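Local coordinates for sugar ABC transporter, sugar-binding protein (Streptococcus pneumoniae, PDB 2HEU) that probably binds a sugar outside the cell and delivers it to an ABC transporter for uptake, and is captured here without sugar, at residues Q164-L177 and G249-I261. Sequence-based numbering, arbitrary orientation. Where two conformers were deposited one is given.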
loop_
_atom_site.group_PDB
_atom_site.type_symbol
_atom_site.label_atom_id
_atom_site.label_comp_id
_atom_site.label_asym_id
_atom_site.label_seq_id
_atom_site.Cartn_x
_atom_site.Cartn_y
_atom_site.Cartn_z
ATOM N N GLN A 164 25.019 6.646 16.344
ATOM C CA GLN A 164 23.602 6.721 16.424
ATOM C C GLN A 164 23.047 5.470 15.770
ATOM O O GLN A 164 23.769 4.650 15.215
ATOM C CB GLN A 164 23.121 7.999 15.798
ATOM C CG GLN A 164 23.567 9.207 16.532
ATOM C CD GLN A 164 22.837 10.507 16.059
ATOM O OE1 GLN A 164 21.579 10.581 16.103
ATOM N NE2 GLN A 164 23.600 11.496 15.651
ATOM N N THR A 165 21.738 5.321 15.919
ATOM C CA THR A 165 21.052 4.084 15.559
ATOM C C THR A 165 20.372 4.257 14.225
ATOM O O THR A 165 19.461 5.059 14.097
ATOM C CB THR A 165 20.028 3.693 16.609
ATOM O OG1 THR A 165 20.648 3.575 17.880
ATOM C CG2 THR A 165 19.355 2.367 16.231
ATOM N N PRO A 166 20.774 3.464 13.219
ATOM C CA PRO A 166 20.180 3.619 11.882
ATOM C C PRO A 166 18.662 3.383 11.872
ATOM O O PRO A 166 17.947 4.204 11.328
ATOM C CB PRO A 166 20.940 2.577 11.030
ATOM C CG PRO A 166 22.260 2.452 11.688
ATOM C CD PRO A 166 21.987 2.616 13.155
ATOM N N PHE A 167 18.225 2.228 12.415
ATOM C CA PHE A 167 16.861 1.825 12.239
ATOM C C PHE A 167 16.123 1.557 13.514
ATOM O O PHE A 167 16.641 0.976 14.451
ATOM C CB PHE A 167 16.752 0.453 11.454
ATOM C CG PHE A 167 17.339 0.511 10.045
ATOM C CD1 PHE A 167 16.754 1.255 9.033
ATOM C CD2 PHE A 167 18.450 -0.269 9.770
ATOM C CE1 PHE A 167 17.265 1.218 7.751
ATOM C CE2 PHE A 167 18.957 -0.284 8.444
ATOM C CZ PHE A 167 18.372 0.438 7.475
ATOM N N GLY A 168 14.821 1.880 13.483
ATOM C CA GLY A 168 13.834 1.253 14.372
ATOM C C GLY A 168 13.159 0.105 13.639
ATOM O O GLY A 168 12.521 0.312 12.629
ATOM N N ILE A 169 13.318 -1.099 14.143
ATOM C CA ILE A 169 12.726 -2.309 13.576
ATOM C C ILE A 169 11.806 -2.916 14.655
ATOM O O ILE A 169 12.204 -3.101 15.807
ATOM C CB ILE A 169 13.761 -3.345 13.116
ATOM C CG1 ILE A 169 14.678 -2.737 12.043
ATOM C CG2 ILE A 169 13.118 -4.595 12.615
ATOM C CD1 ILE A 169 14.025 -2.342 10.735
ATOM N N ALA A 170 10.597 -3.195 14.235
ATOM C CA ALA A 170 9.568 -3.726 15.138
ATOM C C ALA A 170 9.649 -5.286 15.092
ATOM O O ALA A 170 8.873 -5.911 14.384
ATOM C CB ALA A 170 8.169 -3.246 14.733
ATOM N N GLY A 171 10.566 -5.860 15.865
ATOM C CA GLY A 171 10.757 -7.285 15.834
ATOM C C GLY A 171 9.522 -8.132 16.138
ATOM O O GLY A 171 9.452 -9.279 15.670
ATOM N N ALA A 172 8.605 -7.576 16.921
ATOM C CA ALA A 172 7.373 -8.297 17.259
ATOM C C ALA A 172 6.294 -8.158 16.171
ATOM O O ALA A 172 5.307 -8.897 16.250
ATOM C CB ALA A 172 6.815 -7.808 18.581
ATOM N N ASP A 173 6.419 -7.239 15.165
ATOM C CA ASP A 173 5.431 -7.009 14.185
ATOM C C ASP A 173 6.054 -7.192 12.791
ATOM O O ASP A 173 6.457 -6.241 12.102
ATOM C CB ASP A 173 4.838 -5.599 14.321
ATOM C CG ASP A 173 3.870 -5.468 15.467
ATOM O OD1 ASP A 173 3.082 -6.422 15.634
ATOM O OD2 ASP A 173 3.743 -4.489 16.103
ATOM N N ALA A 174 6.124 -8.446 12.406
ATOM C CA ALA A 174 6.788 -8.848 11.144
ATOM C C ALA A 174 6.200 -8.165 9.923
ATOM O O ALA A 174 6.928 -7.930 8.953
ATOM C CB ALA A 174 6.679 -10.376 11.010
ATOM N N TRP A 175 4.879 -7.871 9.946
ATOM C CA TRP A 175 4.252 -7.228 8.778
ATOM C C TRP A 175 4.976 -5.978 8.377
ATOM O O TRP A 175 4.914 -5.563 7.206
ATOM C CB TRP A 175 2.783 -6.926 9.051
ATOM C CG TRP A 175 2.513 -5.938 10.133
ATOM C CD1 TRP A 175 2.174 -6.176 11.443
ATOM C CD2 TRP A 175 2.507 -4.517 10.003
ATOM N NE1 TRP A 175 1.938 -4.983 12.107
ATOM C CE2 TRP A 175 2.168 -3.968 11.232
ATOM C CE3 TRP A 175 2.767 -3.631 8.948
ATOM C CZ2 TRP A 175 2.038 -2.534 11.463
ATOM C CZ3 TRP A 175 2.688 -2.269 9.181
ATOM C CH2 TRP A 175 2.331 -1.768 10.429
ATOM N N THR A 176 5.623 -5.271 9.297
ATOM C CA THR A 176 6.275 -4.047 8.987
ATOM C C THR A 176 7.348 -4.143 7.885
ATOM O O THR A 176 7.649 -3.131 7.263
ATOM C CB THR A 176 6.896 -3.347 10.248
ATOM O OG1 THR A 176 7.909 -4.197 10.780
ATOM C CG2 THR A 176 5.842 -2.996 11.304
ATOM N N LEU A 177 7.916 -5.330 7.741
ATOM C CA LEU A 177 8.955 -5.582 6.725
ATOM C C LEU A 177 8.453 -6.276 5.455
ATOM O O LEU A 177 9.254 -6.596 4.591
ATOM C CB LEU A 177 10.131 -6.366 7.340
ATOM C CG LEU A 177 10.889 -5.627 8.420
ATOM C CD1 LEU A 177 12.067 -6.474 8.870
ATOM C CD2 LEU A 177 11.328 -4.231 7.977
ATOM N N GLY A 249 13.535 10.836 17.560
ATOM C CA GLY A 249 14.892 11.003 17.057
ATOM C C GLY A 249 15.837 10.003 17.598
ATOM O O GLY A 249 17.066 10.155 17.456
ATOM N N ASP A 250 15.351 8.908 18.181
ATOM C CA ASP A 250 16.188 7.855 18.766
ATOM C C ASP A 250 16.749 6.866 17.718
ATOM O O ASP A 250 17.740 6.208 18.005
ATOM C CB ASP A 250 15.461 7.114 19.840
ATOM C CG ASP A 250 15.159 7.990 21.111
ATOM O OD1 ASP A 250 15.777 9.075 21.276
ATOM O OD2 ASP A 250 14.317 7.532 21.912
ATOM N N VAL A 251 16.077 6.799 16.579
ATOM C CA VAL A 251 16.577 6.069 15.425
ATOM C C VAL A 251 16.428 7.003 14.248
ATOM O O VAL A 251 15.535 7.856 14.222
ATOM C CB VAL A 251 15.807 4.753 15.176
ATOM C CG1 VAL A 251 15.954 3.839 16.366
ATOM C CG2 VAL A 251 14.353 5.012 14.796
ATOM N N LEU A 252 17.360 6.908 13.242
ATOM C CA LEU A 252 17.347 7.848 12.145
ATOM C C LEU A 252 16.407 7.470 11.018
ATOM O O LEU A 252 16.083 8.379 10.203
ATOM C CB LEU A 252 18.728 8.078 11.594
ATOM C CG LEU A 252 19.710 8.765 12.623
ATOM C CD1 LEU A 252 20.957 9.218 11.861
ATOM C CD2 LEU A 252 19.124 9.784 13.531
ATOM N N MET A 253 15.991 6.224 10.944
ATOM C CA MET A 253 15.192 5.683 9.861
ATOM C C MET A 253 14.260 4.615 10.359
ATOM O O MET A 253 14.532 3.911 11.347
ATOM C CB MET A 253 16.095 5.020 8.787
ATOM C CG MET A 253 16.989 5.977 8.040
ATOM S SD MET A 253 18.053 5.175 6.814
ATOM C CE MET A 253 19.247 4.391 7.931
ATOM N N THR A 254 13.167 4.401 9.628
ATOM C CA THR A 254 12.371 3.185 9.821
ATOM C C THR A 254 11.702 2.813 8.557
ATOM O O THR A 254 11.168 3.688 7.862
ATOM C CB THR A 254 11.371 3.338 11.023
ATOM O OG1 THR A 254 10.860 2.051 11.373
ATOM C CG2 THR A 254 10.245 4.287 10.793
ATOM N N PRO A 255 11.692 1.531 8.160
ATOM C CA PRO A 255 11.019 1.100 6.923
ATOM C C PRO A 255 9.569 0.885 7.194
ATOM O O PRO A 255 9.181 0.117 8.087
ATOM C CB PRO A 255 11.743 -0.241 6.609
ATOM C CG PRO A 255 12.081 -0.789 7.995
ATOM C CD PRO A 255 12.433 0.411 8.814
ATOM N N ASN A 256 8.713 1.528 6.419
ATOM C CA ASN A 256 7.256 1.301 6.659
ATOM C C ASN A 256 6.459 1.908 5.474
ATOM O O ASN A 256 7.029 2.479 4.520
ATOM C CB ASN A 256 6.836 1.887 8.018
ATOM C CG ASN A 256 5.861 0.974 8.734
ATOM O OD1 ASN A 256 6.212 0.426 9.853
ATOM N ND2 ASN A 256 4.741 0.735 8.199
ATOM N N GLY A 257 5.155 1.730 5.576
ATOM C CA GLY A 257 4.279 2.247 4.541
ATOM C C GLY A 257 3.955 3.693 4.746
ATOM O O GLY A 257 4.183 4.305 5.797
ATOM N N SER A 258 3.311 4.263 3.709
ATOM C CA SER A 258 2.826 5.648 3.737
ATOM C C SER A 258 1.835 5.924 4.836
ATOM O O SER A 258 1.666 7.067 5.237
ATOM C CB SER A 258 2.179 5.938 2.345
ATOM O OG SER A 258 1.227 4.974 1.966
ATOM N N TRP A 259 1.159 4.861 5.296
ATOM C CA TRP A 259 0.192 4.974 6.370
ATOM C C TRP A 259 0.850 5.503 7.660
ATOM O O TRP A 259 0.182 6.066 8.530
ATOM C CB TRP A 259 -0.485 3.635 6.664
ATOM C CG TRP A 259 0.448 2.500 6.853
ATOM C CD1 TRP A 259 1.154 2.182 7.974
ATOM C CD2 TRP A 259 0.855 1.525 5.859
ATOM N NE1 TRP A 259 1.947 1.060 7.750
ATOM C CE2 TRP A 259 1.786 0.663 6.465
ATOM C CE3 TRP A 259 0.526 1.327 4.508
ATOM C CZ2 TRP A 259 2.376 -0.403 5.753
ATOM C CZ3 TRP A 259 1.113 0.278 3.800
ATOM C CH2 TRP A 259 1.988 -0.582 4.446
ATOM N N ALA A 260 2.150 5.302 7.843
ATOM C CA ALA A 260 2.807 5.552 9.114
ATOM C C ALA A 260 2.923 7.042 9.449
ATOM O O ALA A 260 3.061 7.385 10.610
ATOM C CB ALA A 260 4.192 4.896 9.172
ATOM N N ILE A 261 2.906 7.904 8.443
ATOM C CA ILE A 261 3.151 9.329 8.709
ATOM C C ILE A 261 2.116 9.895 9.706
ATOM O O ILE A 261 2.474 10.737 10.540
ATOM C CB ILE A 261 3.195 10.163 7.418
ATOM C CG1 ILE A 261 3.693 11.576 7.687
ATOM C CG2 ILE A 261 1.893 10.131 6.646
ATOM C CD1 ILE A 261 5.045 11.704 8.395
HETATM O O HOH W 1 20.325 7.241 17.418
#
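The T254 hydroxyl bonds G168 O where a parallel strand would use the N-H of the next residue, P255, a proline. The residues run in parallel register from T165 beside V251 to G168 beside T254, with one beta bridge, F167 to M253. This joins the loop between helices 149-161 and 178-189 to edge strand 253-257 in one lobe of a solute-binding protein fold. The strand's other side pairs with strand 129-134. Just before the bridge, L252 N bonds T165 O at 2.9 Å. In the bridge, G168 N bonds M253 O at 3.0 Å, while M253 N reaches P166 O only weakly. T254 OG1 donates to G168 O at 2.7 Å, tilted 20° from the carbonyl plane. It lies anti to its own nitrogen (chi1 -166°), on the loop side.

P255 CG touches both I169 CD1 and L177 CD2, 3.5 Å from the latter. At the other end, one water links T165 N to D250 O. W259 NE1 sits at the edge of the W175 ring, 3.7 Å from W175 CZ3. M253 bends at its sulfur (chi3 -74°). Its CE makes an off-centre CH-pi contact with F167, 4.2 Å from the ring centroid and 3.7 Å from F167 CE1.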